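Local coordinates for N5-carboxyaminoimidazole ribonucleotide synthetase (Bacillus anthracis, PDB 3R5H), which probably catalyses the ATP-dependent carboxylation of 5-aminoimidazole ribonucleotide to N5-carboxyaminoimidazole ribonucleotide in purine biosynthesis, at residues F114-A119 and N273-R278; A243-L248 and L258-F263. All blocks are in the same frame, centred on the assembly; numbering follows the deposited sequence.

Interaction 1 (F114-A119 and N273-R278). With MG (magnesium ion), chain E; ADP (adenosine-5'-diphosphate), chain C; AIR (5-aminoimidazole ribonucleotide), chain D.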
ATOM      1  N   PHE A 114      33.815  -7.866 -10.253  1.00 20.14           N
ATOM      2  CA  PHE A 114      34.937  -7.148 -10.837  1.00 20.49           C
ATOM      3  C   PHE A 114      34.447  -6.091 -11.817  1.00 20.34           C
ATOM      4  O   PHE A 114      34.864  -4.938 -11.745  1.00 20.37           O
ATOM      5  CB  PHE A 114      35.914  -8.120 -11.529  1.00 20.40           C
ATOM      6  CG  PHE A 114      37.165  -7.460 -12.048  1.00 20.51           C
ATOM      7  CD1 PHE A 114      38.190  -7.089 -11.176  1.00 19.83           C
ATOM      8  CD2 PHE A 114      37.310  -7.195 -13.413  1.00 20.85           C
ATOM      9  CE1 PHE A 114      39.348  -6.465 -11.649  1.00 19.94           C
ATOM     10  CE2 PHE A 114      38.472  -6.583 -13.909  1.00 21.62           C
ATOM     11  CZ  PHE A 114      39.493  -6.213 -13.019  1.00 21.26           C
ATOM     12  N   THR A 115      33.563  -6.491 -12.729  1.00 20.03           N
ATOM     13  CA  THR A 115      32.998  -5.569 -13.704  1.00 19.72           C
ATOM     14  C   THR A 115      32.285  -4.397 -13.012  1.00 19.84           C
ATOM     15  O   THR A 115      32.414  -3.245 -13.448  1.00 19.85           O
ATOM     16  CB  THR A 115      32.053  -6.303 -14.668  1.00 19.87           C
ATOM     17  OG1 THR A 115      32.775  -7.346 -15.345  1.00 21.99           O
ATOM     18  CG2 THR A 115      31.484  -5.374 -15.709  1.00 18.80           C
ATOM     19  N   GLU A 116      31.537  -4.708 -11.949  1.00 19.57           N
ATOM     20  CA  GLU A 116      30.771  -3.739 -11.178  1.00 20.04           C
ATOM     21  C   GLU A 116      31.706  -2.705 -10.573  1.00 19.83           C
ATOM     22  O   GLU A 116      31.492  -1.511 -10.715  1.00 19.28           O
ATOM     23  CB  GLU A 116      30.005  -4.467 -10.064  1.00 20.43           C
ATOM     24  CG  GLU A 116      29.023  -3.642  -9.246  1.00 22.21           C
ATOM     25  CD  GLU A 116      28.293  -4.492  -8.177  1.00 27.60           C
ATOM     26  OE1 GLU A 116      28.960  -5.154  -7.341  1.00 29.30           O
ATOM     27  OE2 GLU A 116      27.046  -4.511  -8.182  1.00 28.54           O
ATOM     28  N   LYS A 117      32.750  -3.191  -9.909  1.00 20.28           N
ATOM     29  CA  LYS A 117      33.737  -2.333  -9.291  1.00 20.57           C
ATOM     30  C   LYS A 117      34.455  -1.423 -10.290  1.00 21.14           C
ATOM     31  O   LYS A 117      34.666  -0.221 -10.002  1.00 20.54           O
ATOM     32  CB  LYS A 117      34.693  -3.156  -8.418  1.00 21.07           C
ATOM     33  CG  LYS A 117      34.124  -3.311  -7.012  1.00 22.37           C
ATOM     34  CD  LYS A 117      35.005  -4.079  -6.066  1.00 26.33           C
ATOM     35  CE  LYS A 117      34.641  -3.764  -4.610  1.00 28.93           C
ATOM     36  NZ  LYS A 117      33.210  -4.046  -4.237  1.00 27.17           N
ATOM     37  N   ASN A 118      34.776  -1.973 -11.467  1.00 20.66           N
ATOM     38  CA  ASN A 118      35.336  -1.189 -12.566  1.00 21.21           C
ATOM     39  C   ASN A 118      34.418  -0.067 -13.004  1.00 20.40           C
ATOM     40  O   ASN A 118      34.870   1.064 -13.228  1.00 19.57           O
ATOM     41  CB  ASN A 118      35.611  -2.066 -13.801  1.00 22.12           C
ATOM     42  CG  ASN A 118      36.942  -2.795 -13.728  1.00 25.25           C
ATOM     43  OD1 ASN A 118      37.702  -2.653 -12.764  1.00 28.64           O
ATOM     44  ND2 ASN A 118      37.231  -3.591 -14.758  1.00 28.60           N
ATOM     45  N   ALA A 119      33.131  -0.401 -13.166  1.00 19.43           N
ATOM     46  CA  ALA A 119      32.141   0.576 -13.571  1.00 18.41           C
ATOM     47  C   ALA A 119      31.932   1.672 -12.493  1.00 18.05           C
ATOM     48  O   ALA A 119      31.729   2.841 -12.833  1.00 17.76           O
ATOM     49  CB  ALA A 119      30.843  -0.101 -13.902  1.00 18.53           C
ATOM     50  N   ASN A 273      29.936  -0.892  -1.820  1.00 19.32           N
ATOM     51  CA  ASN A 273      30.108  -2.332  -1.730  1.00 20.07           C
ATOM     52  C   ASN A 273      29.496  -3.036  -2.941  1.00 19.67           C
ATOM     53  O   ASN A 273      30.185  -3.764  -3.649  1.00 19.83           O
ATOM     54  CB  ASN A 273      29.471  -2.844  -0.431  1.00 20.44           C
ATOM     55  CG  ASN A 273      29.483  -4.348  -0.317  1.00 21.71           C
ATOM     56  OD1 ASN A 273      30.437  -5.011  -0.721  1.00 23.71           O
ATOM     57  ND2 ASN A 273      28.433  -4.895   0.284  1.00 24.23           N
ATOM     58  N   GLU A 274      28.205  -2.832  -3.170  1.00 19.21           N
ATOM     59  CA  GLU A 274      27.527  -3.502  -4.277  1.00 19.03           C
ATOM     60  C   GLU A 274      26.247  -2.808  -4.719  1.00 17.92           C
ATOM     61  O   GLU A 274      25.683  -1.966  -4.005  1.00 18.30           O
ATOM     62  CB  GLU A 274      27.302  -5.015  -3.999  1.00 19.78           C
ATOM     63  CG  GLU A 274      26.454  -5.309  -2.796  1.00 23.49           C
ATOM     64  CD  GLU A 274      26.147  -6.788  -2.601  1.00 31.39           C
ATOM     65  OE1 GLU A 274      25.642  -7.119  -1.482  1.00 33.21           O
ATOM     66  OE2 GLU A 274      26.391  -7.604  -3.542  1.00 31.40           O
ATOM     67  N   LEU A 275      25.836  -3.136  -5.939  1.00 16.49           N
ATOM     68  CA  LEU A 275      24.675  -2.561  -6.571  1.00 15.98           C
ATOM     69  C   LEU A 275      23.682  -3.653  -6.917  1.00 16.24           C
ATOM     70  O   LEU A 275      24.076  -4.787  -7.249  1.00 16.42           O
ATOM     71  CB  LEU A 275      25.080  -1.818  -7.844  1.00 15.65           C
ATOM     72  CG  LEU A 275      26.228  -0.819  -7.772  1.00 15.44           C
ATOM     73  CD1 LEU A 275      26.531  -0.220  -9.160  1.00 14.77           C
ATOM     74  CD2 LEU A 275      25.908   0.285  -6.745  1.00 14.64           C
ATOM     75  N   ALA A 276      22.400  -3.308  -6.830  1.00 15.81           N
ATOM     76  CA  ALA A 276      21.322  -4.173  -7.292  1.00 15.61           C
ATOM     77  C   ALA A 276      20.363  -3.327  -8.113  1.00 15.74           C
ATOM     78  O   ALA A 276      19.793  -2.360  -7.597  1.00 15.17           O
ATOM     79  CB  ALA A 276      20.597  -4.833  -6.098  1.00 15.65           C
ATOM     80  N   PRO A 277      20.201  -3.665  -9.406  1.00 15.86           N
ATOM     81  CA  PRO A 277      19.351  -2.883 -10.327  1.00 15.66           C
ATOM     82  C   PRO A 277      17.864  -3.279 -10.241  1.00 15.81           C
ATOM     83  O   PRO A 277      17.251  -3.685 -11.230  1.00 15.32           O
ATOM     84  CB  PRO A 277      19.943  -3.208 -11.706  1.00 15.79           C
ATOM     85  CG  PRO A 277      20.528  -4.596 -11.558  1.00 16.24           C
ATOM     86  CD  PRO A 277      20.853  -4.812 -10.076  1.00 15.98           C
ATOM     87  N   ARG A 278      17.295  -3.131  -9.048  1.00 15.80           N
ATOM     88  CA  ARG A 278      15.962  -3.611  -8.742  1.00 15.16           C
ATOM     89  C   ARG A 278      15.592  -3.132  -7.360  1.00 14.88           C
ATOM     90  O   ARG A 278      16.477  -2.771  -6.588  1.00 14.66           O
ATOM     91  CB  ARG A 278      15.936  -5.165  -8.756  1.00 15.64           C
ATOM     92  CG  ARG A 278      17.033  -5.823  -7.936  1.00 15.11           C
ATOM     93  CD  ARG A 278      16.723  -7.268  -7.579  1.00 14.88           C
ATOM     94  NE  ARG A 278      17.839  -7.865  -6.836  1.00 16.49           N
ATOM     95  CZ  ARG A 278      17.988  -7.829  -5.510  1.00 17.73           C
ATOM     96  NH1 ARG A 278      17.094  -7.221  -4.722  1.00 17.48           N
ATOM     97  NH2 ARG A 278      19.042  -8.409  -4.961  1.00 17.67           N
TER
HETATM   98 MG    MG E 402      25.818  -7.810   0.554  1.00 39.77          MG
HETATM   99  PB  ADP C 400      26.955 -10.675  -0.390  1.00 39.20           P
HETATM  100  O1B ADP C 400      27.086 -12.126  -0.750  1.00 42.02           O
HETATM  101  O2B ADP C 400      26.356  -9.896  -1.520  1.00 41.53           O
HETATM  102  O3B ADP C 400      26.316 -10.416   0.950  1.00 42.24           O
HETATM  103  PA  ADP C 400      29.048  -8.830   0.394  1.00 36.72           P
HETATM  104  O1A ADP C 400      27.882  -7.970   0.807  1.00 38.75           O
HETATM  105  O2A ADP C 400      30.071  -8.292  -0.574  1.00 37.35           O
HETATM  106  O3A ADP C 400      28.496 -10.216  -0.231  1.00 39.17           O
HETATM  107  O5' ADP C 400      29.853  -9.264   1.715  1.00 35.26           O
HETATM  108  C5' ADP C 400      29.154  -9.834   2.820  1.00 34.24           C
HETATM  109  C4' ADP C 400      29.561  -9.133   4.106  1.00 33.79           C
HETATM  110  O4' ADP C 400      30.971  -9.285   4.319  1.00 33.60           O
HETATM  111  C3' ADP C 400      29.300  -7.636   4.057  1.00 34.02           C
HETATM  112  O3' ADP C 400      28.014  -7.310   4.587  1.00 34.55           O
HETATM  113  C2' ADP C 400      30.400  -7.066   4.921  1.00 34.73           C
HETATM  114  O2' ADP C 400      29.979  -7.111   6.291  1.00 35.83           O
HETATM  115  C1' ADP C 400      31.538  -8.050   4.778  1.00 32.58           C
HETATM  116  N9  ADP C 400      32.510  -7.538   3.781  1.00 31.79           N
HETATM  117  C8  ADP C 400      32.534  -7.827   2.462  1.00 31.16           C
HETATM  118  N7  ADP C 400      33.556  -7.197   1.834  1.00 29.89           N
HETATM  119  C5  ADP C 400      34.218  -6.498   2.762  1.00 29.07           C
HETATM  120  C6  ADP C 400      35.399  -5.611   2.791  1.00 29.06           C
HETATM  121  N6  ADP C 400      36.116  -5.334   1.669  1.00 25.98           N
HETATM  122  N1  ADP C 400      35.736  -5.074   3.997  1.00 30.13           N
HETATM  123  C2  ADP C 400      35.056  -5.312   5.132  1.00 29.30           C
HETATM  124  N3  ADP C 400      33.982  -6.110   5.167  1.00 30.47           N
HETATM  125  C4  ADP C 400      33.523  -6.716   4.042  1.00 30.29           C
HETATM  126  N1  AIR D 401      15.290 -11.755  -4.859  1.00 56.92           N
HETATM  127  C2  AIR D 401      15.732 -11.593  -6.124  1.00 57.18           C
HETATM  128  N3  AIR D 401      17.056 -11.279  -6.119  1.00 57.73           N
HETATM  129  C4  AIR D 401      17.492 -11.230  -4.837  1.00 57.85           C
HETATM  130  C5  AIR D 401      16.360 -11.530  -4.111  1.00 57.78           C
HETATM  131  N6  AIR D 401      16.338 -11.590  -2.754  1.00 58.85           N
HETATM  132  C1' AIR D 401      13.917 -12.107  -4.393  1.00 56.28           C
HETATM  133  C2' AIR D 401      13.001 -12.276  -5.583  1.00 55.61           C
HETATM  134  C3' AIR D 401      13.063 -13.778  -5.832  1.00 55.76           C
HETATM  135  C4' AIR D 401      13.051 -14.309  -4.415  1.00 55.46           C
HETATM  136  O4' AIR D 401      13.887 -13.377  -3.714  1.00 56.79           O
HETATM  137  O2' AIR D 401      11.704 -11.838  -5.162  1.00 53.06           O
HETATM  138  O3' AIR D 401      11.999 -14.302  -6.637  1.00 55.69           O
HETATM  139  C5' AIR D 401      13.555 -15.737  -4.303  1.00 55.58           C
HETATM  140  O5' AIR D 401      12.979 -16.286  -3.119  1.00 55.19           O
HETATM  141  P   AIR D 401      12.797 -17.876  -2.902  1.00 54.15           P
HETATM  142  O6  AIR D 401      14.196 -18.416  -3.093  1.00 54.34           O
HETATM  143  O7  AIR D 401      11.825 -18.307  -3.979  1.00 54.55           O
HETATM  144  O8  AIR D 401      12.251 -17.972  -1.499  1.00 50.76           O
HETATM  145  O   HOH W   1      33.006  -4.469  -1.299  1.00 26.61           O
HETATM  146  O   HOH W   2      23.870  -7.858   1.636  1.00 44.98           O
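The carboxylates of E116 and E274 are turned nearly perpendicular but do not touch each other; the E116 group meets the CB of E274 and the backbone of L275. The amide N of L275 comes in over the plane of the E116 carboxylate, 60° out of it, and gives OE2 a hydrogen bond of 2.9 Å. The bond is moderately bent, at 149°. The other oxygen, E116 OE1, lies 3.7 Å from CB of E274. E116 spans the gap because CG is anti to its backbone N (chi1 -173°) and the chain stays extended beyond. Further along 273-278, the R278 guanidinium is sandwiched. CB of A276 sits over the centre of one face. On the opposite face R278 NH2 lies 3.2 Å from C4 of the AIR imidazole, toward the rim. R278 NE also forms a salt bridge with E84.

N273 and E274 both face E261, a classic beta bulge in strand 270-276 of the ATP-grasp fold. The two bulge side chains serve the nucleotide. OE1 of E274 binds magnesium at 2.2 Å, and the metal also takes ADP O1A and a water. ND2 of N273 donates to the same O1A at 3.2 Å. N273 OD1 accepts a hydrogen bond of 2.7 Å from a second water, which itself accepts from K117 NZ at 3.0 Å. K117 bends at its end to reach this water, and NZ has a salt bridge to E188.

Interaction 2 (A243-L248 and L258-F263). With ADP (adenosine-5'-diphosphate), chain C.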
ATOM      1  N   ALA A 243      24.630  11.770  -2.475  1.00 18.55           N
ATOM      2  CA  ALA A 243      25.317  12.304  -3.641  1.00 18.47           C
ATOM      3  C   ALA A 243      25.950  11.183  -4.466  1.00 18.00           C
ATOM      4  O   ALA A 243      25.860  11.190  -5.682  1.00 18.95           O
ATOM      5  CB  ALA A 243      26.367  13.327  -3.224  1.00 18.34           C
ATOM      6  N   TYR A 244      26.564  10.210  -3.808  1.00 18.16           N
ATOM      7  CA  TYR A 244      27.172   9.064  -4.501  1.00 18.07           C
ATOM      8  C   TYR A 244      26.125   8.315  -5.336  1.00 18.49           C
ATOM      9  O   TYR A 244      26.356   8.006  -6.507  1.00 18.06           O
ATOM     10  CB  TYR A 244      27.837   8.124  -3.489  1.00 17.83           C
ATOM     11  CG  TYR A 244      29.187   8.581  -2.933  1.00 18.39           C
ATOM     12  CD1 TYR A 244      30.028   7.670  -2.282  1.00 18.80           C
ATOM     13  CD2 TYR A 244      29.636   9.901  -3.068  1.00 19.80           C
ATOM     14  CE1 TYR A 244      31.258   8.054  -1.761  1.00 19.55           C
ATOM     15  CE2 TYR A 244      30.887  10.299  -2.548  1.00 19.37           C
ATOM     16  CZ  TYR A 244      31.686   9.364  -1.892  1.00 21.16           C
ATOM     17  OH  TYR A 244      32.923   9.719  -1.366  1.00 22.08           O
ATOM     18  N   ALA A 245      24.972   8.046  -4.721  1.00 18.98           N
ATOM     19  CA  ALA A 245      23.877   7.329  -5.365  1.00 19.61           C
ATOM     20  C   ALA A 245      23.389   8.058  -6.626  1.00 19.97           C
ATOM     21  O   ALA A 245      23.167   7.429  -7.666  1.00 19.38           O
ATOM     22  CB  ALA A 245      22.725   7.112  -4.366  1.00 18.85           C
ATOM     23  N   LYS A 246      23.252   9.380  -6.518  1.00 20.05           N
ATOM     24  CA  LYS A 246      22.890  10.243  -7.642  1.00 20.85           C
ATOM     25  C   LYS A 246      23.900  10.208  -8.768  1.00 20.93           C
ATOM     26  O   LYS A 246      23.514  10.217  -9.931  1.00 20.96           O
ATOM     27  CB  LYS A 246      22.746  11.698  -7.196  1.00 20.88           C
ATOM     28  CG  LYS A 246      21.450  12.029  -6.500  1.00 23.77           C
ATOM     29  CD  LYS A 246      21.486  13.506  -6.078  1.00 27.93           C
ATOM     30  CE  LYS A 246      20.131  13.988  -5.621  1.00 30.30           C
ATOM     31  NZ  LYS A 246      20.256  15.292  -4.914  1.00 33.73           N
ATOM     32  N   VAL A 247      25.189  10.213  -8.433  1.00 21.42           N
ATOM     33  CA  VAL A 247      26.223  10.150  -9.459  1.00 22.36           C
ATOM     34  C   VAL A 247      26.131   8.812 -10.195  1.00 22.71           C
ATOM     35  O   VAL A 247      26.226   8.758 -11.414  1.00 22.66           O
ATOM     36  CB  VAL A 247      27.661  10.378  -8.887  1.00 22.85           C
ATOM     37  CG1 VAL A 247      28.740   9.955  -9.898  1.00 21.50           C
ATOM     38  CG2 VAL A 247      27.859  11.845  -8.463  1.00 23.17           C
ATOM     39  N   LEU A 248      25.916   7.738  -9.442  1.00 23.45           N
ATOM     40  CA  LEU A 248      25.812   6.428 -10.036  1.00 23.91           C
ATOM     41  C   LEU A 248      24.643   6.351 -10.985  1.00 24.45           C
ATOM     42  O   LEU A 248      24.805   5.851 -12.097  1.00 24.91           O
ATOM     43  CB  LEU A 248      25.679   5.358  -8.962  1.00 24.08           C
ATOM     44  CG  LEU A 248      26.990   4.819  -8.436  1.00 25.34           C
ATOM     45  CD1 LEU A 248      26.742   3.914  -7.236  1.00 27.28           C
ATOM     46  CD2 LEU A 248      27.746   4.086  -9.539  1.00 25.44           C
ATOM     47  N   LEU A 258      17.663   1.521  -8.496  1.00 16.40           N
ATOM     48  CA  LEU A 258      19.004   1.060  -8.158  1.00 15.80           C
ATOM     49  C   LEU A 258      19.213   1.140  -6.652  1.00 16.10           C
ATOM     50  O   LEU A 258      19.069   2.219  -6.042  1.00 16.21           O
ATOM     51  CB  LEU A 258      20.061   1.889  -8.870  1.00 15.19           C
ATOM     52  CG  LEU A 258      21.540   1.592  -8.601  1.00 15.09           C
ATOM     53  CD1 LEU A 258      21.958   0.224  -9.149  1.00 13.69           C
ATOM     54  CD2 LEU A 258      22.405   2.704  -9.179  1.00 14.86           C
ATOM     55  N   ALA A 259      19.544  -0.002  -6.058  1.00 15.78           N
ATOM     56  CA  ALA A 259      19.954  -0.046  -4.666  1.00 15.67           C
ATOM     57  C   ALA A 259      21.476   0.010  -4.583  1.00 15.67           C
ATOM     58  O   ALA A 259      22.160  -0.781  -5.236  1.00 16.19           O
ATOM     59  CB  ALA A 259      19.424  -1.303  -3.981  1.00 15.48           C
ATOM     60  N   VAL A 260      21.993   0.943  -3.786  1.00 15.23           N
ATOM     61  CA  VAL A 260      23.436   1.126  -3.618  1.00 15.47           C
ATOM     62  C   VAL A 260      23.841   0.805  -2.189  1.00 16.05           C
ATOM     63  O   VAL A 260      23.455   1.512  -1.234  1.00 16.11           O
ATOM     64  CB  VAL A 260      23.897   2.569  -3.927  1.00 15.74           C
ATOM     65  CG1 VAL A 260      25.461   2.649  -3.919  1.00 15.35           C
ATOM     66  CG2 VAL A 260      23.322   3.062  -5.245  1.00 15.12           C
ATOM     67  N   GLU A 261      24.612  -0.259  -2.037  1.00 16.03           N
ATOM     68  CA  GLU A 261      25.051  -0.681  -0.721  1.00 17.27           C
ATOM     69  C   GLU A 261      26.458  -0.191  -0.452  1.00 16.82           C
ATOM     70  O   GLU A 261      27.339  -0.304  -1.312  1.00 15.59           O
ATOM     71  CB  GLU A 261      24.977  -2.195  -0.594  1.00 17.51           C
ATOM     72  CG  GLU A 261      23.558  -2.699  -0.441  1.00 20.83           C
ATOM     73  CD  GLU A 261      23.539  -4.158  -0.054  1.00 25.33           C
ATOM     74  OE1 GLU A 261      23.649  -5.011  -0.967  1.00 25.79           O
ATOM     75  OE2 GLU A 261      23.436  -4.443   1.168  1.00 27.09           O
ATOM     76  N   MET A 262      26.652   0.330   0.757  1.00 17.29           N
ATOM     77  CA  MET A 262      27.852   1.094   1.112  1.00 18.35           C
ATOM     78  C   MET A 262      28.415   0.730   2.493  1.00 18.75           C
ATOM     79  O   MET A 262      27.677   0.241   3.354  1.00 18.69           O
ATOM     80  CB  MET A 262      27.524   2.598   1.066  1.00 18.14           C
ATOM     81  CG  MET A 262      26.961   3.089  -0.298  1.00 19.87           C
ATOM     82  SD  MET A 262      26.482   4.830  -0.196  1.00 22.99           S
ATOM     83  CE  MET A 262      25.431   5.107  -1.612  1.00 21.56           C
ATOM     84  N   PHE A 263      29.719   0.946   2.685  1.00 19.09           N
ATOM     85  CA  PHE A 263      30.349   0.872   4.009  1.00 19.93           C
ATOM     86  C   PHE A 263      30.650   2.303   4.461  1.00 20.69           C
ATOM     87  O   PHE A 263      31.193   3.093   3.701  1.00 20.33           O
ATOM     88  CB  PHE A 263      31.662   0.078   3.982  1.00 19.49           C
ATOM     89  CG  PHE A 263      31.539  -1.343   3.464  1.00 20.06           C
ATOM     90  CD1 PHE A 263      32.509  -1.860   2.619  1.00 21.31           C
ATOM     91  CD2 PHE A 263      30.469  -2.159   3.818  1.00 20.38           C
ATOM     92  CE1 PHE A 263      32.428  -3.191   2.132  1.00 21.40           C
ATOM     93  CE2 PHE A 263      30.375  -3.480   3.344  1.00 21.44           C
ATOM     94  CZ  PHE A 263      31.362  -3.993   2.499  1.00 21.00           C
TER
HETATM   95  PB  ADP C 400      26.955 -10.675  -0.390  1.00 39.20           P
HETATM   96  O1B ADP C 400      27.086 -12.126  -0.750  1.00 42.02           O
HETATM   97  O2B ADP C 400      26.356  -9.896  -1.520  1.00 41.53           O
HETATM   98  O3B ADP C 400      26.316 -10.416   0.950  1.00 42.24           O
HETATM   99  PA  ADP C 400      29.048  -8.830   0.394  1.00 36.72           P
HETATM  100  O1A ADP C 400      27.882  -7.970   0.807  1.00 38.75           O
HETATM  101  O2A ADP C 400      30.071  -8.292  -0.574  1.00 37.35           O
HETATM  102  O3A ADP C 400      28.496 -10.216  -0.231  1.00 39.17           O
HETATM  103  O5' ADP C 400      29.853  -9.264   1.715  1.00 35.26           O
HETATM  104  C5' ADP C 400      29.154  -9.834   2.820  1.00 34.24           C
HETATM  105  C4' ADP C 400      29.561  -9.133   4.106  1.00 33.79           C
HETATM  106  O4' ADP C 400      30.971  -9.285   4.319  1.00 33.60           O
HETATM  107  C3' ADP C 400      29.300  -7.636   4.057  1.00 34.02           C
HETATM  108  O3' ADP C 400      28.014  -7.310   4.587  1.00 34.55           O
HETATM  109  C2' ADP C 400      30.400  -7.066   4.921  1.00 34.73           C
HETATM  110  O2' ADP C 400      29.979  -7.111   6.291  1.00 35.83           O
HETATM  111  C1' ADP C 400      31.538  -8.050   4.778  1.00 32.58           C
HETATM  112  N9  ADP C 400      32.510  -7.538   3.781  1.00 31.79           N
HETATM  113  C8  ADP C 400      32.534  -7.827   2.462  1.00 31.16           C
HETATM  114  N7  ADP C 400      33.556  -7.197   1.834  1.00 29.89           N
HETATM  115  C5  ADP C 400      34.218  -6.498   2.762  1.00 29.07           C
HETATM  116  C6  ADP C 400      35.399  -5.611   2.791  1.00 29.06           C
HETATM  117  N6  ADP C 400      36.116  -5.334   1.669  1.00 25.98           N
HETATM  118  N1  ADP C 400      35.736  -5.074   3.997  1.00 30.13           N
HETATM  119  C2  ADP C 400      35.056  -5.312   5.132  1.00 29.30           C
HETATM  120  N3  ADP C 400      33.982  -6.110   5.167  1.00 30.47           N
HETATM  121  C4  ADP C 400      33.523  -6.716   4.042  1.00 30.29           C
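L248 reaches from helix 235-251 onto the side chains of L258 and V260. CB of L248 starts the contact, 4.2 Å from CD2 of L258. CG carries the chain on toward the strand. At the tip, CD1 meets both methyls of V260. L248 CD1 is 3.8 Å from V260 CG1 and 4.0 Å from V260 CG2, and the two side chains cross at a slant. V260 presents this forked surface because CG1 is anti to its backbone N (chi1 -172°), while CG2 lies beside that N. V260 CG2 also meets CB of A245, at 4.2 Å.

M262 closes the row. Its chain is extended beyond CG, which carries the terminal methyl over to the helix. There M262 CE lies 4.3 Å from CB of Y244 and 4.4 Å from CB of A245. The contact is all apolar. L258, V260 and M262, every second residue of the strand, point toward the helix, as expected of a helix packed on one face of a sheet.

F263 belongs to the other face, where F263 CZ lies 3.8 Å from C4 of the ADP adenine. Its ring stacks with that of F193. Segment 243-248 of helix 235-251 runs at 134° to segment 258-263 of strand 256-264, which is flanked in the antiparallel sheet by strands 195-203 and 270-276. A245 also touches V199 of the first, and Y244 and M262 touch I270 of the second.

Overall arrangement
Both contacts are buried, and both lie on adjoining strands of one antiparallel sheet, with centres about 10 Å apart. Strand 256-264 carries interaction 2, and the next strand in the chain, 270-276, carries interaction 1. E261 probably bonds through its O to N273 N and through its N to E274 O, while F263 packs on N273. Their chemistry differs with their place. Interaction 1 brings helix 113-122 to the nucleotide site and is polar, with charged side chains, water and magnesium. Interaction 2 joins a helix to the sheet through apolar side-chain atoms. ADP links them: its phosphates meet 273-278, and its adenine meets F263.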